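Protein tudor (Drosophila melanogaster, PDB 4Q5W) is required for primordial germ cell formation and may act in piRNA-mediated transposon repression; this piece is its ninth extended Tudor domain, a module linked to recognising methylated arginine on Aubergine. Local coordinates at residues 5-19 / 126-140. Residues are numbered along the deposited sequence; the frame is centred on the assembly and turned at random.
Sequences KAIITHVENTSRIYL and LTTFDALLDSCKGVV
Ala6 and Val140 join strand 5-11 to strand 139-144 as an antiparallel hydrogen-bonded pair, closing the five-stranded sheet of the staphylococcal nuclease-like (OB-fold) part, as in other extended Tudor domains. Ala6 N gives to Val140 O and Val140 N returns to Ala6 O, both at 2.9 Å. Past this pair, helix 126-134 runs antiparallel to strand 5-11, and Ile8 points from the strand toward the helix. Its N donates to Gly138 O (2.8 Å, 169° at the hydrogen), which leaves CB 3.8 Å from that oxygen. CG2 turns to Leu133 CD1, while CG1, set anti to the carbonyl carbon (chi1 -66°), lies 4.0 Å from Val140 CG2. The extended chain then carries CD1 to 3.6 Å from Leu133 CD2, the two side chains crossing at about a right angle, and to 4.1 Å from Val140 CG1; Leu156 of strand 153-158 also touches Ile8. With an alanine here, Leu133 and Val140 would probably face a gap where CG1, CG2 and CD1 had been. Further along, Val11 CG2 meets Leu133 CD1, and Leu133 CD1 sits 3.7 Å above the Phe129 ring plane, offset toward the rim. Ile17 CD1 reaches the ring's edge, in plane, 3.8 Å from Phe129 CE2.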
ATOM      1  N   LYS A   5       5.452 -14.882  -3.693  1.00 17.13           N
ATOM      2  CA  LYS A   5       5.111 -13.780  -4.579  1.00 15.33           C
ATOM      3  C   LYS A   5       4.141 -12.824  -3.900  1.00 18.38           C
ATOM      4  O   LYS A   5       3.317 -13.247  -3.092  1.00 15.82           O
ATOM      5  CB  LYS A   5       4.454 -14.314  -5.856  1.00 17.90           C
ATOM      6  CG  LYS A   5       4.167 -13.221  -6.888  1.00 23.39           C
ATOM      7  CD  LYS A   5       3.729 -13.783  -8.226  1.00 25.49           C
ATOM      8  CE  LYS A   5       2.288 -14.268  -8.198  1.00 29.62           C
ATOM      9  NZ  LYS A   5       1.872 -14.805  -9.529  1.00 24.24           N
ATOM     10  N   ALA A   6       4.246 -11.542  -4.228  1.00 13.34           N
ATOM     11  CA  ALA A   6       3.310 -10.551  -3.714  1.00 11.08           C
ATOM     12  C   ALA A   6       3.201  -9.386  -4.684  1.00 12.97           C
ATOM     13  O   ALA A   6       4.012  -9.244  -5.604  1.00 13.34           O
ATOM     14  CB  ALA A   6       3.760 -10.057  -2.348  1.00 10.86           C
ATOM     15  N   ILE A   7       2.184  -8.557  -4.484  1.00 12.57           N
ATOM     16  CA  ILE A   7       2.041  -7.322  -5.249  0.50 12.52           C
ATOM     17  C   ILE A   7       2.127  -6.121  -4.319  1.00 14.26           C
ATOM     18  O   ILE A   7       1.405  -6.050  -3.319  1.00 13.07           O
ATOM     19  CB  ILE A   7       0.697  -7.255  -5.973  0.50 13.74           C
ATOM     20  CG1 ILE A   7       0.596  -8.358  -7.025  0.50 16.57           C
ATOM     21  CG2 ILE A   7       0.507  -5.881  -6.619  0.50 15.85           C
ATOM     22  CD1 ILE A   7      -0.777  -8.451  -7.653  0.50 20.83           C
ATOM     23  N   ILE A   8       3.013  -5.180  -4.631  1.00 12.99           N
ATOM     24  CA  ILE A   8       3.117  -3.966  -3.827  1.00 10.08           C
ATOM     25  C   ILE A   8       1.984  -3.016  -4.184  1.00 11.14           C
ATOM     26  O   ILE A   8       1.813  -2.639  -5.345  1.00 13.70           O
ATOM     27  CB  ILE A   8       4.501  -3.303  -3.990  1.00  9.17           C
ATOM     28  CG1 ILE A   8       5.558  -4.242  -3.402  1.00 15.12           C
ATOM     29  CG2 ILE A   8       4.547  -1.939  -3.294  1.00 12.24           C
ATOM     30  CD1 ILE A   8       6.994  -3.791  -3.609  1.00 17.19           C
ATOM     31  N   THR A   9       1.193  -2.668  -3.169  1.00 12.80           N
ATOM     32  CA  THR A   9       0.010  -1.831  -3.353  1.00 13.01           C
ATOM     33  C   THR A   9       0.181  -0.400  -2.835  1.00 12.04           C
ATOM     34  O   THR A   9      -0.561   0.497  -3.246  1.00 16.83           O
ATOM     35  CB  THR A   9      -1.246  -2.479  -2.720  1.00 12.64           C
ATOM     36  OG1 THR A   9      -0.962  -2.887  -1.379  1.00 14.98           O
ATOM     37  CG2 THR A   9      -1.680  -3.687  -3.526  1.00 14.01           C
ATOM     38  N   HIS A  10       1.152  -0.178  -1.951  1.00 15.04           N
ATOM     39  CA  HIS A  10       1.432   1.183  -1.473  1.00 14.74           C
ATOM     40  C   HIS A  10       2.801   1.292  -0.842  1.00 15.93           C
ATOM     41  O   HIS A  10       3.199   0.448  -0.045  1.00 11.47           O
ATOM     42  CB  HIS A  10       0.400   1.653  -0.436  1.00 11.98           C
ATOM     43  CG  HIS A  10       0.684   3.019   0.113  1.00 13.44           C
ATOM     44  ND1 HIS A  10       0.613   4.159  -0.662  1.00 17.12           N
ATOM     45  CD2 HIS A  10       1.055   3.429   1.350  1.00 15.61           C
ATOM     46  CE1 HIS A  10       0.921   5.212   0.075  1.00 16.84           C
ATOM     47  NE2 HIS A  10       1.198   4.796   1.300  1.00 16.22           N
ATOM     48  N   VAL A  11       3.514   2.357  -1.174  1.00 16.71           N
ATOM     49  CA  VAL A  11       4.799   2.613  -0.541  1.00 15.94           C
ATOM     50  C   VAL A  11       4.733   3.874   0.301  1.00 14.24           C
ATOM     51  O   VAL A  11       4.524   4.959  -0.230  1.00 16.57           O
ATOM     52  CB  VAL A  11       5.905   2.775  -1.586  1.00 13.16           C
ATOM     53  CG1 VAL A  11       7.220   3.192  -0.901  1.00 12.27           C
ATOM     54  CG2 VAL A  11       6.073   1.484  -2.344  1.00 14.64           C
ATOM     55  N   GLU A  12       4.896   3.738   1.615  1.00 13.86           N
ATOM     56  CA  GLU A  12       4.971   4.911   2.481  1.00 16.45           C
ATOM     57  C   GLU A  12       6.409   5.421   2.505  1.00 16.53           C
ATOM     58  O   GLU A  12       6.669   6.618   2.375  1.00 15.87           O
ATOM     59  CB  GLU A  12       4.512   4.562   3.895  1.00 20.26           C
ATOM     60  CG  GLU A  12       4.388   5.771   4.813  1.00 21.93           C
ATOM     61  CD  GLU A  12       3.252   6.696   4.406  1.00 27.44           C
ATOM     62  OE1 GLU A  12       2.258   6.216   3.819  1.00 29.24           O
ATOM     63  OE2 GLU A  12       3.358   7.908   4.666  1.00 24.22           O
ATOM     64  N   ASN A  13       7.335   4.484   2.682  1.00 18.05           N
ATOM     65  CA  ASN A  13       8.764   4.726   2.511  1.00 15.10           C
ATOM     66  C   ASN A  13       9.409   3.356   2.358  1.00 11.83           C
ATOM     67  O   ASN A  13       8.704   2.348   2.334  1.00 10.09           O
ATOM     68  CB  ASN A  13       9.351   5.486   3.704  1.00 18.06           C
ATOM     69  CG  ASN A  13       9.059   4.808   5.035  1.00 17.39           C
ATOM     70  OD1 ASN A  13       9.553   3.713   5.318  1.00 17.01           O
ATOM     71  ND2 ASN A  13       8.271   5.470   5.870  1.00 16.91           N
ATOM     72  N   THR A  14      10.731   3.290   2.242  1.00 18.27           N
ATOM     73  CA  THR A  14      11.344   1.991   1.952  1.00 18.76           C
ATOM     74  C   THR A  14      11.228   1.015   3.123  1.00 16.08           C
ATOM     75  O   THR A  14      11.396  -0.195   2.948  1.00 14.53           O
ATOM     76  CB  THR A  14      12.813   2.109   1.468  1.00 12.33           C
ATOM     77  OG1 THR A  14      13.621   2.687   2.499  1.00 15.48           O
ATOM     78  CG2 THR A  14      12.890   2.968   0.216  1.00 15.74           C
ATOM     79  N   SER A  15      10.919   1.541   4.306  1.00 13.21           N
ATOM     80  CA  SER A  15      10.789   0.711   5.499  1.00 13.39           C
ATOM     81  C   SER A  15       9.336   0.421   5.866  1.00 15.20           C
ATOM     82  O   SER A  15       9.065  -0.202   6.897  1.00 13.97           O
ATOM     83  CB  SER A  15      11.510   1.347   6.687  1.00 16.49           C
ATOM     84  OG  SER A  15      12.910   1.333   6.466  1.00 15.66           O
ATOM     85  N   ARG A  16       8.414   0.861   5.012  1.00 13.53           N
ATOM     86  CA  ARG A  16       6.992   0.652   5.255  1.00 13.89           C
ATOM     87  C   ARG A  16       6.274   0.468   3.927  1.00 11.01           C
ATOM     88  O   ARG A  16       5.804   1.428   3.313  1.00 12.23           O
ATOM     89  CB  ARG A  16       6.404   1.822   6.060  1.00 15.42           C
ATOM     90  CG  ARG A  16       4.958   1.611   6.504  1.00 19.45           C
ATOM     91  CD  ARG A  16       4.522   2.702   7.467  1.00 22.15           C
ATOM     92  NE  ARG A  16       3.085   2.686   7.715  1.00 20.66           N
ATOM     93  CZ  ARG A  16       2.514   2.087   8.752  1.00 24.26           C
ATOM     94  NH1 ARG A  16       1.198   2.124   8.904  1.00 27.02           N
ATOM     95  NH2 ARG A  16       3.259   1.440   9.636  1.00 24.57           N
ATOM     96  N   ILE A  17       6.209  -0.784   3.487  1.00  9.00           N
ATOM     97  CA  ILE A  17       5.672  -1.116   2.181  1.00 13.34           C
ATOM     98  C   ILE A  17       4.507  -2.077   2.363  1.00 13.73           C
ATOM     99  O   ILE A  17       4.658  -3.102   3.019  1.00 16.22           O
ATOM    100  CB  ILE A  17       6.758  -1.802   1.320  1.00 11.14           C
ATOM    101  CG1 ILE A  17       7.972  -0.886   1.157  1.00  9.99           C
ATOM    102  CG2 ILE A  17       6.218  -2.192  -0.062  1.00 13.03           C
ATOM    103  CD1 ILE A  17       9.129  -1.577   0.457  1.00 14.01           C
ATOM    104  N   TYR A  18       3.353  -1.730   1.796  1.00 14.13           N
ATOM    105  CA  TYR A  18       2.166  -2.589   1.822  1.00 11.43           C
ATOM    106  C   TYR A  18       2.187  -3.585   0.669  1.00 11.82           C
ATOM    107  O   TYR A  18       2.323  -3.183  -0.484  1.00 13.21           O
ATOM    108  CB  TYR A  18       0.899  -1.732   1.708  1.00  9.74           C
ATOM    109  CG  TYR A  18       0.580  -0.937   2.954  1.00 12.77           C
ATOM    110  CD1 TYR A  18       1.218   0.269   3.216  1.00 15.50           C
ATOM    111  CD2 TYR A  18      -0.376  -1.383   3.852  1.00 14.09           C
ATOM    112  CE1 TYR A  18       0.921   1.003   4.352  1.00 17.58           C
ATOM    113  CE2 TYR A  18      -0.683  -0.655   4.994  1.00 16.26           C
ATOM    114  CZ  TYR A  18      -0.030   0.537   5.236  1.00 18.64           C
ATOM    115  OH  TYR A  18      -0.333   1.259   6.371  1.00 17.83           O
ATOM    116  N   LEU A  19       2.053  -4.879   0.975  1.00 12.40           N
ATOM    117  CA  LEU A  19       2.053  -5.924  -0.047  1.00 13.14           C
ATOM    118  C   LEU A  19       0.894  -6.874   0.141  1.00 12.73           C
ATOM    119  O   LEU A  19       0.563  -7.234   1.266  1.00 14.32           O
ATOM    120  CB  LEU A  19       3.318  -6.800   0.036  1.00 19.69           C
ATOM    121  CG  LEU A  19       4.671  -6.251  -0.381  1.00 28.35           C
ATOM    122  CD1 LEU A  19       5.145  -5.346   0.694  1.00 34.43           C
ATOM    123  CD2 LEU A  19       5.669  -7.363  -0.603  1.00 28.31           C
ATOM    124  N   LEU A 126      12.204   7.643  -3.366  1.00 14.79           N
ATOM    125  CA  LEU A 126      10.824   7.199  -3.556  1.00 14.28           C
ATOM    126  C   LEU A 126      10.338   7.312  -5.002  1.00 14.58           C
ATOM    127  O   LEU A 126       9.605   6.441  -5.484  1.00 14.32           O
ATOM    128  CB  LEU A 126       9.882   7.893  -2.578  1.00 15.35           C
ATOM    129  CG  LEU A 126      10.127   7.413  -1.147  1.00 14.94           C
ATOM    130  CD1 LEU A 126       8.980   7.835  -0.233  1.00 18.06           C
ATOM    131  CD2 LEU A 126      10.365   5.892  -1.078  1.00 13.48           C
ATOM    132  N   THR A 127      10.750   8.357  -5.709  1.00 13.93           N
ATOM    133  CA  THR A 127      10.368   8.497  -7.112  0.50 16.61           C
ATOM    134  C   THR A 127      11.068   7.443  -7.979  1.00 18.46           C
ATOM    135  O   THR A 127      10.470   6.900  -8.921  1.00 12.44           O
ATOM    136  CB  THR A 127      10.604   9.938  -7.654  0.50 20.53           C
ATOM    137  OG1 THR A 127      10.087  10.047  -8.985  0.50 18.77           O
ATOM    138  CG2 THR A 127      12.082  10.306  -7.654  0.50 23.37           C
ATOM    139  N   THR A 128      12.326   7.150  -7.654  1.00 12.60           N
ATOM    140  CA  THR A 128      13.060   6.108  -8.364  1.00 14.72           C
ATOM    141  C   THR A 128      12.424   4.746  -8.091  1.00 14.05           C
ATOM    142  O   THR A 128      12.285   3.935  -8.999  1.00 12.78           O
ATOM    143  CB  THR A 128      14.548   6.113  -7.984  1.00 13.30           C
ATOM    144  OG1 THR A 128      15.066   7.433  -8.190  1.00 13.49           O
ATOM    145  CG2 THR A 128      15.351   5.114  -8.851  1.00 10.13           C
ATOM    146  N   PHE A 129      12.018   4.511  -6.845  1.00 11.03           N
ATOM    147  CA  PHE A 129      11.401   3.248  -6.454  1.00 11.65           C
ATOM    148  C   PHE A 129      10.070   3.087  -7.206  1.00 11.81           C
ATOM    149  O   PHE A 129       9.756   2.007  -7.713  1.00 11.86           O
ATOM    150  CB  PHE A 129      11.178   3.259  -4.933  1.00 12.29           C
ATOM    151  CG  PHE A 129      10.793   1.924  -4.332  1.00 12.91           C
ATOM    152  CD1 PHE A 129      10.945   0.723  -5.031  1.00 13.70           C
ATOM    153  CD2 PHE A 129      10.292   1.881  -3.037  1.00 18.04           C
ATOM    154  CE1 PHE A 129      10.591  -0.489  -4.448  1.00 15.51           C
ATOM    155  CE2 PHE A 129       9.931   0.672  -2.447  1.00 18.56           C
ATOM    156  CZ  PHE A 129      10.077  -0.510  -3.152  1.00 16.71           C
ATOM    157  N   ASP A 130       9.299   4.170  -7.295  1.00 16.62           N
ATOM    158  CA  ASP A 130       8.014   4.132  -7.992  0.70 20.29           C
ATOM    159  C   ASP A 130       8.187   3.697  -9.443  1.00 19.31           C
ATOM    160  O   ASP A 130       7.415   2.884  -9.950  1.00 16.83           O
ATOM    161  CB  ASP A 130       7.306   5.492  -7.937  0.70 25.06           C
ATOM    162  CG  ASP A 130       6.662   5.767  -6.591  0.70 29.37           C
ATOM    163  OD1 ASP A 130       6.215   4.806  -5.930  0.70 29.72           O
ATOM    164  OD2 ASP A 130       6.597   6.952  -6.198  0.70 36.15           O
ATOM    165  N   ALA A 131       9.213   4.228 -10.102  1.00 15.89           N
ATOM    166  CA  ALA A 131       9.482   3.900 -11.494  1.00 17.13           C
ATOM    167  C   ALA A 131       9.908   2.444 -11.628  1.00 19.00           C
ATOM    168  O   ALA A 131       9.507   1.761 -12.568  1.00 19.99           O
ATOM    169  CB  ALA A 131      10.549   4.820 -12.047  1.00 17.30           C
ATOM    170  N   LEU A 132      10.724   1.985 -10.680  1.00 16.76           N
ATOM    171  CA  LEU A 132      11.151   0.591 -10.600  1.00 17.57           C
ATOM    172  C   LEU A 132       9.957  -0.360 -10.445  1.00 16.11           C
ATOM    173  O   LEU A 132       9.862  -1.396 -11.125  1.00 18.74           O
ATOM    174  CB  LEU A 132      12.108   0.433  -9.417  1.00 21.71           C
ATOM    175  CG  LEU A 132      13.115  -0.709  -9.423  1.00 23.84           C
ATOM    176  CD1 LEU A 132      13.787  -0.784 -10.784  1.00 28.88           C
ATOM    177  CD2 LEU A 132      14.150  -0.484  -8.334  1.00 24.00           C
ATOM    178  N   LEU A 133       9.040  -0.007  -9.554  1.00 17.80           N
ATOM    179  CA  LEU A 133       7.867  -0.841  -9.315  1.00 18.73           C
ATOM    180  C   LEU A 133       6.934  -0.832 -10.524  1.00 16.11           C
ATOM    181  O   LEU A 133       6.356  -1.856 -10.881  1.00 20.19           O
ATOM    182  CB  LEU A 133       7.125  -0.390  -8.049  1.00 17.16           C
ATOM    183  CG  LEU A 133       7.860  -0.626  -6.729  1.00 17.21           C
ATOM    184  CD1 LEU A 133       7.080  -0.073  -5.544  1.00 16.23           C
ATOM    185  CD2 LEU A 133       8.155  -2.102  -6.537  1.00 22.03           C
ATOM    186  N   ASP A 134       6.788   0.324 -11.163  1.00 21.37           N
ATOM    187  CA  ASP A 134       5.955   0.400 -12.352  1.00 26.13           C
ATOM    188  C   ASP A 134       6.483  -0.558 -13.422  1.00 24.17           C
ATOM    189  O   ASP A 134       5.710  -1.161 -14.171  1.00 20.07           O
ATOM    190  CB  ASP A 134       5.886   1.833 -12.885  1.00 37.61           C
ATOM    191  CG  ASP A 134       4.752   2.031 -13.874  1.00 48.69           C
ATOM    192  OD1 ASP A 134       3.580   2.050 -13.438  1.00 52.56           O
ATOM    193  OD2 ASP A 134       5.032   2.167 -15.084  1.00 53.69           O
ATOM    194  N   SER A 135       7.803  -0.723 -13.461  1.00 22.13           N
ATOM    195  CA  SER A 135       8.425  -1.593 -14.458  1.00 21.20           C
ATOM    196  C   SER A 135       8.103  -3.082 -14.276  1.00 23.02           C
ATOM    197  O   SER A 135       8.327  -3.881 -15.192  1.00 23.83           O
ATOM    198  CB  SER A 135       9.947  -1.367 -14.534  1.00 24.20           C
ATOM    199  OG  SER A 135      10.643  -2.075 -13.526  1.00 23.42           O
ATOM    200  N   CYS A 136       7.583  -3.459 -13.108  1.00 16.28           N
ATOM    201  CA  CYS A 136       7.123  -4.835 -12.902  1.00 16.06           C
ATOM    202  C   CYS A 136       5.655  -4.887 -12.481  1.00 20.62           C
ATOM    203  O   CYS A 136       5.161  -5.931 -12.040  1.00 21.22           O
ATOM    204  CB  CYS A 136       7.999  -5.567 -11.879  1.00 17.01           C
ATOM    205  SG  CYS A 136       8.071  -4.842 -10.228  1.00 18.06           S
ATOM    206  N   LYS A 137       4.966  -3.760 -12.646  1.00 18.20           N
ATOM    207  CA  LYS A 137       3.593  -3.568 -12.153  1.00 17.28           C
ATOM    208  C   LYS A 137       3.436  -4.013 -10.699  1.00 16.37           C
ATOM    209  O   LYS A 137       2.414  -4.585 -10.327  1.00 18.03           O
ATOM    210  CB  LYS A 137       2.550  -4.283 -13.032  1.00 23.35           C
ATOM    211  CG  LYS A 137       2.805  -4.230 -14.540  1.00 32.86           C
ATOM    212  CD  LYS A 137       3.014  -2.812 -15.053  1.00 41.14           C
ATOM    213  CE  LYS A 137       1.733  -1.994 -15.047  1.00 44.63           C
ATOM    214  NZ  LYS A 137       1.980  -0.628 -15.597  1.00 46.08           N
ATOM    215  N   GLY A 138       4.461  -3.756  -9.891  1.00 14.96           N
ATOM    216  CA  GLY A 138       4.419  -4.046  -8.471  1.00 16.92           C
ATOM    217  C   GLY A 138       4.571  -5.503  -8.070  1.00 15.68           C
ATOM    218  O   GLY A 138       4.513  -5.810  -6.877  1.00 17.01           O
ATOM    219  N   VAL A 139       4.759  -6.403  -9.034  1.00 12.30           N
ATOM    220  CA  VAL A 139       4.848  -7.833  -8.704  1.00 11.74           C
ATOM    221  C   VAL A 139       6.276  -8.214  -8.326  1.00 13.24           C
ATOM    222  O   VAL A 139       7.195  -8.011  -9.116  1.00 15.01           O
ATOM    223  CB  VAL A 139       4.364  -8.732  -9.855  1.00 17.26           C
ATOM    224  CG1 VAL A 139       4.102 -10.147  -9.352  1.00 18.16           C
ATOM    225  CG2 VAL A 139       3.102  -8.158 -10.475  1.00 18.67           C
ATOM    226  N   VAL A 140       6.439  -8.774  -7.126  1.00 10.65           N
ATOM    227  CA  VAL A 140       7.743  -9.053  -6.542  1.00 10.50           C
ATOM    228  C   VAL A 140       7.835 -10.426  -5.894  1.00 14.94           C
ATOM    229  O   VAL A 140       6.853 -10.965  -5.370  1.00 14.04           O
ATOM    230  CB  VAL A 140       8.126  -8.015  -5.459  1.00 10.77           C
ATOM    231  CG1 VAL A 140       8.446  -6.675  -6.087  1.00 11.55           C
ATOM    232  CG2 VAL A 140       7.004  -7.868  -4.414  1.00 10.50           C
TER